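Local structure of avidin-related protein 2 (Gallus gallus, 1WBI) at residues A[8-21]-A[114-126]. The protein binds biotin in a pocket at one end of each beta-barrel subunit of a tetramer. Sequence-based numbering, arbitrary orientation.
Sequences SLTGEWDNDLGSIM and TRVGNNDFTRQHT. With BTN (biotin), chain I.
N15 and N119 meet at the biotin ureido group with their amide planes only 13° apart, stacked; no hydrogen bond joins them, and each grips the ligand instead. N15 ND2 donates to biotin O3 (3.0 Å), which also accepts from S19 OG, while N119 OD1 accepts from biotin N1 (2.9 Å). Their second shell positions both amides. N15 OD1 takes the backbone N of L17, an Asx turn, and that of S19 from opposite faces of its plane; in the D16 conformer given here, one of two, N119 ND2 donates nearly straight to D16 OD1 (2.9 Å, 169°), which also receives D120 N. F121 packs beside N15 through CH-pi contacts, N15 CB lying 3.6 Å from the ring centroid over one face and M21 CE over the opposite face. Further along, D14 and T122 form an antiparallel hydrogen-bonded pair, and Q124 NE2 meets D14 OD1 from above the carboxylate plane. With its chain bent at chi3 (-80°), R123 brings its guanidinium face over W13 CZ2 (3.4 Å from NH2) while donating in plane from NH2 to S8 O (3.0 Å) and from NH1 to T10 O (2.9 Å). A leucine here would probably leave both carbonyls without these donors and E92 without its salt-bridge partner. These pairings join strands 11-15 and 114-123, first and last of the eight, closing the avidin barrel; strands 20-23 and 92-101 flank them.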
ATOM      1  N   SER A   8      22.504 -13.185   1.263  1.00 13.00           N
ATOM      2  CA  SER A   8      22.677 -12.885   2.704  1.00 14.39           C
ATOM      3  C   SER A   8      22.631 -11.384   2.802  1.00 14.99           C
ATOM      4  O   SER A   8      23.310 -10.684   2.056  1.00 16.25           O
ATOM      5  CB  SER A   8      24.014 -13.375   3.252  1.00 14.78           C
ATOM      6  OG  SER A   8      24.162 -12.981   4.605  1.00 16.68           O
ATOM      7  N   LEU A   9      21.782 -10.850   3.656  1.00 14.06           N
ATOM      8  CA  LEU A   9      21.616  -9.403   3.690  1.00 14.59           C
ATOM      9  C   LEU A   9      22.812  -8.697   4.342  1.00 14.37           C
ATOM     10  O   LEU A   9      22.971  -7.499   4.125  1.00 13.78           O
ATOM     11  CB  LEU A   9      20.332  -9.040   4.414  0.50 15.08           C
ATOM     12  CG  LEU A   9      19.118  -9.498   3.608  0.50 16.32           C
ATOM     13  CD1 LEU A   9      17.901  -9.204   4.390  0.50 17.70           C
ATOM     14  CD2 LEU A   9      19.108  -8.809   2.230  0.50 16.57           C
ATOM     15  N   THR A  10      23.631  -9.434   5.082  1.00 14.23           N
ATOM     16  CA  THR A  10      24.901  -8.913   5.598  1.00 14.66           C
ATOM     17  C   THR A  10      25.626  -8.127   4.527  1.00 14.78           C
ATOM     18  O   THR A  10      25.882  -8.624   3.419  1.00 15.17           O
ATOM     19  CB  THR A  10      25.815 -10.059   6.097  1.00 15.41           C
ATOM     20  OG1 THR A  10      25.140 -10.785   7.123  1.00 15.60           O
ATOM     21  CG2 THR A  10      27.153  -9.512   6.658  1.00 16.20           C
ATOM     22  N   GLY A  11      26.016  -6.913   4.875  1.00 14.94           N
ATOM     23  CA  GLY A  11      26.734  -6.054   3.943  1.00 14.29           C
ATOM     24  C   GLY A  11      26.126  -4.691   3.711  1.00 14.01           C
ATOM     25  O   GLY A  11      25.277  -4.267   4.503  1.00 14.12           O
ATOM     26  N   GLU A  12      26.545  -4.021   2.641  1.00 13.81           N
ATOM     27  CA  GLU A  12      26.240  -2.643   2.386  1.00 14.26           C
ATOM     28  C   GLU A  12      25.431  -2.535   1.106  1.00 14.83           C
ATOM     29  O   GLU A  12      25.789  -3.121   0.072  1.00 14.27           O
ATOM     30  CB  GLU A  12      27.541  -1.817   2.264  1.00 15.67           C
ATOM     31  CG  GLU A  12      28.293  -1.600   3.579  1.00 17.39           C
ATOM     32  CD  GLU A  12      28.808  -2.885   4.183  1.00 17.97           C
ATOM     33  OE1 GLU A  12      29.625  -3.569   3.514  1.00 19.94           O
ATOM     34  OE2 GLU A  12      28.390  -3.226   5.288  1.00 18.94           O
ATOM     35  N   TRP A  13      24.369  -1.732   1.166  1.00 13.66           N
ATOM     36  CA  TRP A  13      23.366  -1.638   0.107  1.00 14.86           C
ATOM     37  C   TRP A  13      23.003  -0.169  -0.157  1.00 15.41           C
ATOM     38  O   TRP A  13      22.853   0.585   0.797  1.00 16.14           O
ATOM     39  CB  TRP A  13      22.084  -2.397   0.531  1.00 14.51           C
ATOM     40  CG  TRP A  13      22.273  -3.838   0.853  1.00 13.61           C
ATOM     41  CD1 TRP A  13      22.592  -4.388   2.070  1.00 14.02           C
ATOM     42  CD2 TRP A  13      22.131  -4.937  -0.050  1.00 13.23           C
ATOM     43  NE1 TRP A  13      22.694  -5.742   1.960  1.00 14.44           N
ATOM     44  CE2 TRP A  13      22.404  -6.109   0.669  1.00 12.48           C
ATOM     45  CE3 TRP A  13      21.818  -5.037  -1.398  1.00 12.11           C
ATOM     46  CZ2 TRP A  13      22.351  -7.397   0.070  1.00 13.50           C
ATOM     47  CZ3 TRP A  13      21.759  -6.300  -2.003  1.00 14.43           C
ATOM     48  CH2 TRP A  13      22.038  -7.460  -1.262  1.00 12.78           C
ATOM     49  N   ASP A  14      22.846   0.193  -1.429  1.00 13.79           N
ATOM     50  CA  ASP A  14      22.371   1.475  -1.888  1.00 14.89           C
ATOM     51  C   ASP A  14      20.927   1.308  -2.321  1.00 13.52           C
ATOM     52  O   ASP A  14      20.600   0.253  -2.832  1.00 13.09           O
ATOM     53  CB  ASP A  14      23.111   1.883  -3.220  1.00 15.91           C
ATOM     54  CG  ASP A  14      24.583   2.229  -3.035  1.00 19.20           C
ATOM     55  OD1 ASP A  14      24.887   3.068  -2.175  1.00 24.79           O
ATOM     56  OD2 ASP A  14      25.417   1.630  -3.748  1.00 22.10           O
ATOM     57  N   ASN A  15      20.070   2.321  -2.230  1.00 12.52           N
ATOM     58  CA  ASN A  15      18.794   2.276  -2.950  1.00 12.95           C
ATOM     59  C   ASN A  15      18.586   3.406  -3.901  1.00 13.19           C
ATOM     60  O   ASN A  15      19.447   4.333  -3.990  1.00 12.52           O
ATOM     61  CB  ASN A  15      17.584   2.071  -2.000  1.00 12.98           C
ATOM     62  CG  ASN A  15      17.150   3.325  -1.238  1.00 13.33           C
ATOM     63  OD1 ASN A  15      17.485   4.463  -1.586  1.00 13.04           O
ATOM     64  ND2 ASN A  15      16.380   3.103  -0.186  1.00 11.66           N
ATOM     65  N   ASP A  16      17.460   3.345  -4.614  1.00 12.52           N
ATOM     66  CA  ASP A  16      17.176   4.285  -5.703  1.00 14.25           C
ATOM     67  C   ASP A  16      16.799   5.697  -5.241  1.00 14.88           C
ATOM     68  O   ASP A  16      16.607   6.568  -6.091  1.00 18.73           O
ATOM     69  CB  ASP A  16      16.074   3.727  -6.589  0.50 14.12           C
ATOM     70  CG  ASP A  16      14.820   3.424  -5.801  0.50 14.62           C
ATOM     71  OD1 ASP A  16      14.878   2.525  -4.914  0.50 12.04           O
ATOM     72  OD2 ASP A  16      13.803   4.093  -6.060  0.50 19.57           O
ATOM     73  N   LEU A  17      16.676   5.944  -3.948  1.00 14.74           N
ATOM     74  CA  LEU A  17      16.540   7.311  -3.452  1.00 15.37           C
ATOM     75  C   LEU A  17      17.855   7.855  -2.931  1.00 15.61           C
ATOM     76  O   LEU A  17      17.889   8.962  -2.413  1.00 18.86           O
ATOM     77  CB  LEU A  17      15.498   7.390  -2.339  1.00 15.32           C
ATOM     78  CG  LEU A  17      14.068   7.161  -2.790  1.00 15.80           C
ATOM     79  CD1 LEU A  17      13.156   7.020  -1.603  1.00 13.52           C
ATOM     80  CD2 LEU A  17      13.526   8.287  -3.712  1.00 19.77           C
ATOM     81  N   GLY A  18      18.959   7.124  -3.082  1.00 14.85           N
ATOM     82  CA  GLY A  18      20.238   7.537  -2.520  1.00 14.71           C
ATOM     83  C   GLY A  18      20.512   7.127  -1.089  1.00 15.45           C
ATOM     84  O   GLY A  18      21.540   7.453  -0.518  1.00 15.25           O
ATOM     85  N   SER A  19      19.593   6.381  -0.470  1.00 13.15           N
ATOM     86  CA  SER A  19      19.809   5.916   0.847  1.00 12.86           C
ATOM     87  C   SER A  19      20.806   4.750   0.881  1.00 12.84           C
ATOM     88  O   SER A  19      21.101   4.140  -0.148  1.00 12.89           O
ATOM     89  CB  SER A  19      18.486   5.492   1.501  1.00 11.92           C
ATOM     90  OG  SER A  19      17.569   6.545   1.525  1.00 12.78           O
ATOM     91  N   ILE A  20      21.366   4.498   2.055  1.00 12.96           N
ATOM     92  CA  ILE A  20      22.334   3.438   2.280  1.00 13.91           C
ATOM     93  C   ILE A  20      21.934   2.686   3.530  1.00 13.92           C
ATOM     94  O   ILE A  20      21.431   3.298   4.507  1.00 14.12           O
ATOM     95  CB  ILE A  20      23.787   4.014   2.477  1.00 14.44           C
ATOM     96  CG1 ILE A  20      24.205   4.838   1.265  1.00 16.13           C
ATOM     97  CG2 ILE A  20      24.806   2.903   2.747  1.00 16.63           C
ATOM     98  CD1 ILE A  20      25.201   5.990   1.598  1.00 18.83           C
ATOM     99  N   MET A  21      22.151   1.376   3.551  1.00 12.97           N
ATOM    100  CA  MET A  21      22.105   0.633   4.797  1.00 13.19           C
ATOM    101  C   MET A  21      23.261  -0.332   4.891  1.00 12.73           C
ATOM    102  O   MET A  21      23.752  -0.807   3.874  1.00 14.43           O
ATOM    103  CB  MET A  21      20.791  -0.105   4.981  1.00 14.11           C
ATOM    104  CG  MET A  21      20.491  -1.131   3.898  1.00 13.50           C
ATOM    105  SD  MET A  21      18.840  -1.888   4.203  1.00 13.26           S
ATOM    106  CE  MET A  21      18.872  -3.096   2.892  1.00 11.61           C
ATOM    107  N   THR A 114      -0.185   6.865   7.141  1.00 10.19           N
ATOM    108  CA  THR A 114       0.669   5.838   6.523  1.00 10.00           C
ATOM    109  C   THR A 114       0.949   6.082   5.049  1.00 11.05           C
ATOM    110  O   THR A 114       0.064   5.997   4.219  1.00 12.14           O
ATOM    111  CB  THR A 114       0.092   4.416   6.737  1.00  9.51           C
ATOM    112  OG1 THR A 114      -0.192   4.225   8.139  1.00 10.90           O
ATOM    113  CG2 THR A 114       1.099   3.397   6.296  1.00 10.59           C
ATOM    114  N   ARG A 115       2.209   6.391   4.743  1.00 10.45           N
ATOM    115  CA  ARG A 115       2.670   6.471   3.388  1.00 11.81           C
ATOM    116  C   ARG A 115       3.130   5.118   2.887  1.00 10.29           C
ATOM    117  O   ARG A 115       3.628   4.289   3.661  1.00  9.58           O
ATOM    118  CB  ARG A 115       3.926   7.348   3.304  1.00 13.52           C
ATOM    119  CG  ARG A 115       3.790   8.778   3.495  1.00 19.41           C
ATOM    120  CD  ARG A 115       5.154   9.435   3.091  1.00 18.88           C
ATOM    121  NE  ARG A 115       4.978  10.793   3.446  1.00 23.54           N
ATOM    122  CZ  ARG A 115       5.664  11.459   4.355  1.00 21.25           C
ATOM    123  NH1 ARG A 115       6.695  10.910   4.987  1.00 20.69           N
ATOM    124  NH2 ARG A 115       5.313  12.703   4.579  1.00 24.38           N
ATOM    125  N   VAL A 116       3.013   4.888   1.579  1.00  9.55           N
ATOM    126  CA  VAL A 116       3.418   3.647   0.907  1.00  9.49           C
ATOM    127  C   VAL A 116       4.384   3.973  -0.241  1.00  8.75           C
ATOM    128  O   VAL A 116       4.214   4.986  -0.923  1.00  9.79           O
ATOM    129  CB  VAL A 116       2.196   2.821   0.411  1.00  9.84           C
ATOM    130  CG1 VAL A 116       1.439   3.573  -0.728  1.00 10.74           C
ATOM    131  CG2 VAL A 116       2.604   1.440  -0.014  1.00 11.94           C
ATOM    132  N   GLY A 117       5.349   3.122  -0.495  1.00  9.21           N
ATOM    133  CA  GLY A 117       6.199   3.246  -1.675  1.00  9.51           C
ATOM    134  C   GLY A 117       7.057   2.019  -1.890  1.00 10.13           C
ATOM    135  O   GLY A 117       6.759   0.910  -1.409  1.00  9.17           O
ATOM    136  N   ASN A 118       8.084   2.187  -2.682  1.00  9.92           N
ATOM    137  CA  ASN A 118       8.929   1.112  -3.153  1.00 10.37           C
ATOM    138  C   ASN A 118      10.376   1.532  -3.132  1.00 10.96           C
ATOM    139  O   ASN A 118      10.708   2.726  -3.180  1.00 11.95           O
ATOM    140  CB  ASN A 118       8.529   0.738  -4.585  1.00 10.66           C
ATOM    141  CG  ASN A 118       8.490   1.935  -5.520  1.00 13.78           C
ATOM    142  OD1 ASN A 118       7.499   2.650  -5.614  1.00 22.62           O
ATOM    143  ND2 ASN A 118       9.576   2.136  -6.222  1.00 23.29           N
ATOM    144  N   ASN A 119      11.266   0.555  -3.136  1.00 11.05           N
ATOM    145  CA  ASN A 119      12.685   0.826  -3.288  1.00 11.09           C
ATOM    146  C   ASN A 119      13.363  -0.409  -3.816  1.00 11.53           C
ATOM    147  O   ASN A 119      13.081  -1.532  -3.365  1.00 10.38           O
ATOM    148  CB  ASN A 119      13.368   1.191  -1.981  1.00 11.34           C
ATOM    149  CG  ASN A 119      13.276   2.665  -1.600  1.00 12.16           C
ATOM    150  OD1 ASN A 119      12.898   2.950  -0.502  1.00 10.27           O
ATOM    151  ND2 ASN A 119      13.769   3.580  -2.453  1.00 11.95           N
ATOM    152  N   ASP A 120      14.290  -0.221  -4.723  1.00 10.83           N
ATOM    153  CA  ASP A 120      15.186  -1.297  -5.152  1.00 11.89           C
ATOM    154  C   ASP A 120      16.568  -1.042  -4.551  1.00 11.56           C
ATOM    155  O   ASP A 120      17.084   0.106  -4.611  1.00 12.48           O
ATOM    156  CB  ASP A 120      15.330  -1.325  -6.649  1.00 12.52           C
ATOM    157  CG  ASP A 120      14.035  -1.725  -7.369  1.00 17.08           C
ATOM    158  OD1 ASP A 120      13.058  -2.145  -6.752  1.00 21.11           O
ATOM    159  OD2 ASP A 120      14.081  -1.702  -8.608  1.00 25.11           O
ATOM    160  N   PHE A 121      17.174  -2.060  -3.967  1.00 11.78           N
ATOM    161  CA  PHE A 121      18.514  -1.960  -3.384  1.00 12.23           C
ATOM    162  C   PHE A 121      19.482  -2.828  -4.166  1.00 12.97           C
ATOM    163  O   PHE A 121      19.122  -3.940  -4.590  1.00 11.65           O
ATOM    164  CB  PHE A 121      18.564  -2.437  -1.940  1.00 11.59           C
ATOM    165  CG  PHE A 121      17.738  -1.620  -0.945  1.00 11.02           C
ATOM    166  CD1 PHE A 121      18.364  -0.780  -0.036  1.00 11.16           C
ATOM    167  CD2 PHE A 121      16.355  -1.721  -0.904  1.00 11.29           C
ATOM    168  CE1 PHE A 121      17.641  -0.095   0.920  1.00 11.79           C
ATOM    169  CE2 PHE A 121      15.628  -1.039   0.014  1.00 10.39           C
ATOM    170  CZ  PHE A 121      16.262  -0.199   0.945  1.00 11.74           C
ATOM    171  N   THR A 122      20.710  -2.354  -4.286  1.00 13.04           N
ATOM    172  CA  THR A 122      21.821  -3.129  -4.863  1.00 14.17           C
ATOM    173  C   THR A 122      22.997  -3.051  -3.911  1.00 14.26           C
ATOM    174  O   THR A 122      23.097  -2.135  -3.074  1.00 13.09           O
ATOM    175  CB  THR A 122      22.232  -2.610  -6.234  1.00 15.03           C
ATOM    176  OG1 THR A 122      22.436  -1.200  -6.150  1.00 18.95           O
ATOM    177  CG2 THR A 122      21.141  -2.905  -7.272  1.00 17.71           C
ATOM    178  N   ARG A 123      23.910  -4.006  -4.032  1.00 15.41           N
ATOM    179  CA  ARG A 123      25.035  -4.109  -3.106  1.00 17.13           C
ATOM    180  C   ARG A 123      26.010  -3.022  -3.503  1.00 18.65           C
ATOM    181  O   ARG A 123      26.202  -2.742  -4.684  1.00 18.09           O
ATOM    182  CB  ARG A 123      25.670  -5.513  -3.157  1.00 17.77           C
ATOM    183  CG  ARG A 123      26.467  -5.848  -1.932  1.00 17.69           C
ATOM    184  CD  ARG A 123      27.024  -7.209  -1.970  1.00 17.07           C
ATOM    185  NE  ARG A 123      26.077  -8.274  -1.616  1.00 15.48           N
ATOM    186  CZ  ARG A 123      25.717  -8.571  -0.376  1.00 14.96           C
ATOM    187  NH1 ARG A 123      26.131  -7.855   0.664  1.00 17.62           N
ATOM    188  NH2 ARG A 123      24.942  -9.605  -0.169  1.00 14.60           N
ATOM    189  N   GLN A 124      26.597  -2.364  -2.514  1.00 20.71           N
ATOM    190  CA  GLN A 124      27.570  -1.336  -2.822  1.00 22.56           C
ATOM    191  C   GLN A 124      28.776  -1.974  -3.491  1.00 25.51           C
ATOM    192  O   GLN A 124      29.167  -3.103  -3.182  1.00 25.03           O
ATOM    193  CB  GLN A 124      27.997  -0.587  -1.580  1.00 22.89           C
ATOM    194  CG  GLN A 124      26.917   0.265  -0.967  1.00 23.26           C
ATOM    195  CD  GLN A 124      27.520   1.357  -0.068  1.00 24.03           C
ATOM    196  OE1 GLN A 124      28.617   1.189   0.440  1.00 27.36           O
ATOM    197  NE2 GLN A 124      26.834   2.464   0.069  1.00 26.97           N
ATOM    198  N   HIS A 125      29.359  -1.235  -4.419  1.00 29.69           N
ATOM    199  CA  HIS A 125      30.443  -1.783  -5.201  1.00 33.36           C
ATOM    200  C   HIS A 125      31.687  -1.923  -4.339  1.00 34.15           C
ATOM    201  O   HIS A 125      31.891  -1.155  -3.390  1.00 34.28           O
ATOM    202  CB  HIS A 125      30.672  -0.944  -6.463  1.00 34.43           C
ATOM    203  CG  HIS A 125      29.576  -1.110  -7.477  1.00 37.55           C
ATOM    204  ND1 HIS A 125      28.603  -0.153  -7.692  1.00 40.85           N
ATOM    205  CD2 HIS A 125      29.279  -2.142  -8.304  1.00 39.61           C
ATOM    206  CE1 HIS A 125      27.766  -0.582  -8.621  1.00 41.24           C
ATOM    207  NE2 HIS A 125      28.151  -1.788  -9.005  1.00 41.06           N
ATOM    208  N   THR A 126      32.442  -2.976  -4.636  1.00 35.83           N
ATOM    209  CA  THR A 126      33.707  -3.308  -3.988  1.00 36.76           C
ATOM    210  C   THR A 126      33.485  -3.957  -2.637  1.00 38.00           C
ATOM    211  O   THR A 126      33.625  -5.182  -2.513  1.00 39.65           O
ATOM    212  CB  THR A 126      34.662  -2.095  -3.904  1.00 37.27           C
ATOM    213  OG1 THR A 126      35.075  -1.747  -5.235  1.00 37.70           O
ATOM    214  CG2 THR A 126      35.893  -2.425  -3.064  1.00 37.06           C
TER
HETATM  215  C11 BTN I1001      11.301  10.736   8.450  1.00 14.36           C
HETATM  216  O11 BTN I1001      10.914  11.247   9.546  1.00 15.64           O
HETATM  217  O12 BTN I1001      10.960  11.290   7.368  1.00 14.66           O
HETATM  218  C10 BTN I1001      12.136   9.501   8.536  1.00 13.71           C
HETATM  219  C9  BTN I1001      12.790   9.107   7.235  1.00 11.81           C
HETATM  220  C8  BTN I1001      11.832   8.364   6.278  1.00 10.41           C
HETATM  221  C7  BTN I1001      12.599   7.915   5.027  1.00 11.59           C
HETATM  222  C2  BTN I1001      11.784   7.047   4.016  1.00  9.92           C
HETATM  223  S1  BTN I1001      11.543   5.395   4.519  1.00 10.03           S
HETATM  224  C6  BTN I1001      10.910   5.006   2.877  1.00 10.80           C
HETATM  225  C5  BTN I1001      11.783   5.780   1.902  1.00  8.38           C
HETATM  226  N1  BTN I1001      12.928   5.012   1.519  1.00  9.89           N
HETATM  227  C3  BTN I1001      14.034   5.629   1.939  1.00  9.37           C
HETATM  228  O3  BTN I1001      15.256   5.143   1.711  1.00 10.29           O
HETATM  229  N2  BTN I1001      13.783   6.699   2.619  1.00  9.97           N
HETATM  230  C4  BTN I1001      12.378   6.993   2.616  1.00 10.22           C
HETATM  231  O   HOH W   1      28.187  -5.755   0.938  1.00 16.56           O
HETATM  232  O   HOH W   2      24.993  -0.383  -5.564  1.00 23.22           O
HETATM  233  O   HOH W   3      28.086   1.341  -4.829  1.00 35.92           O
HETATM  234  O   HOH W   4      11.565   4.879  -4.549  1.00 34.02           O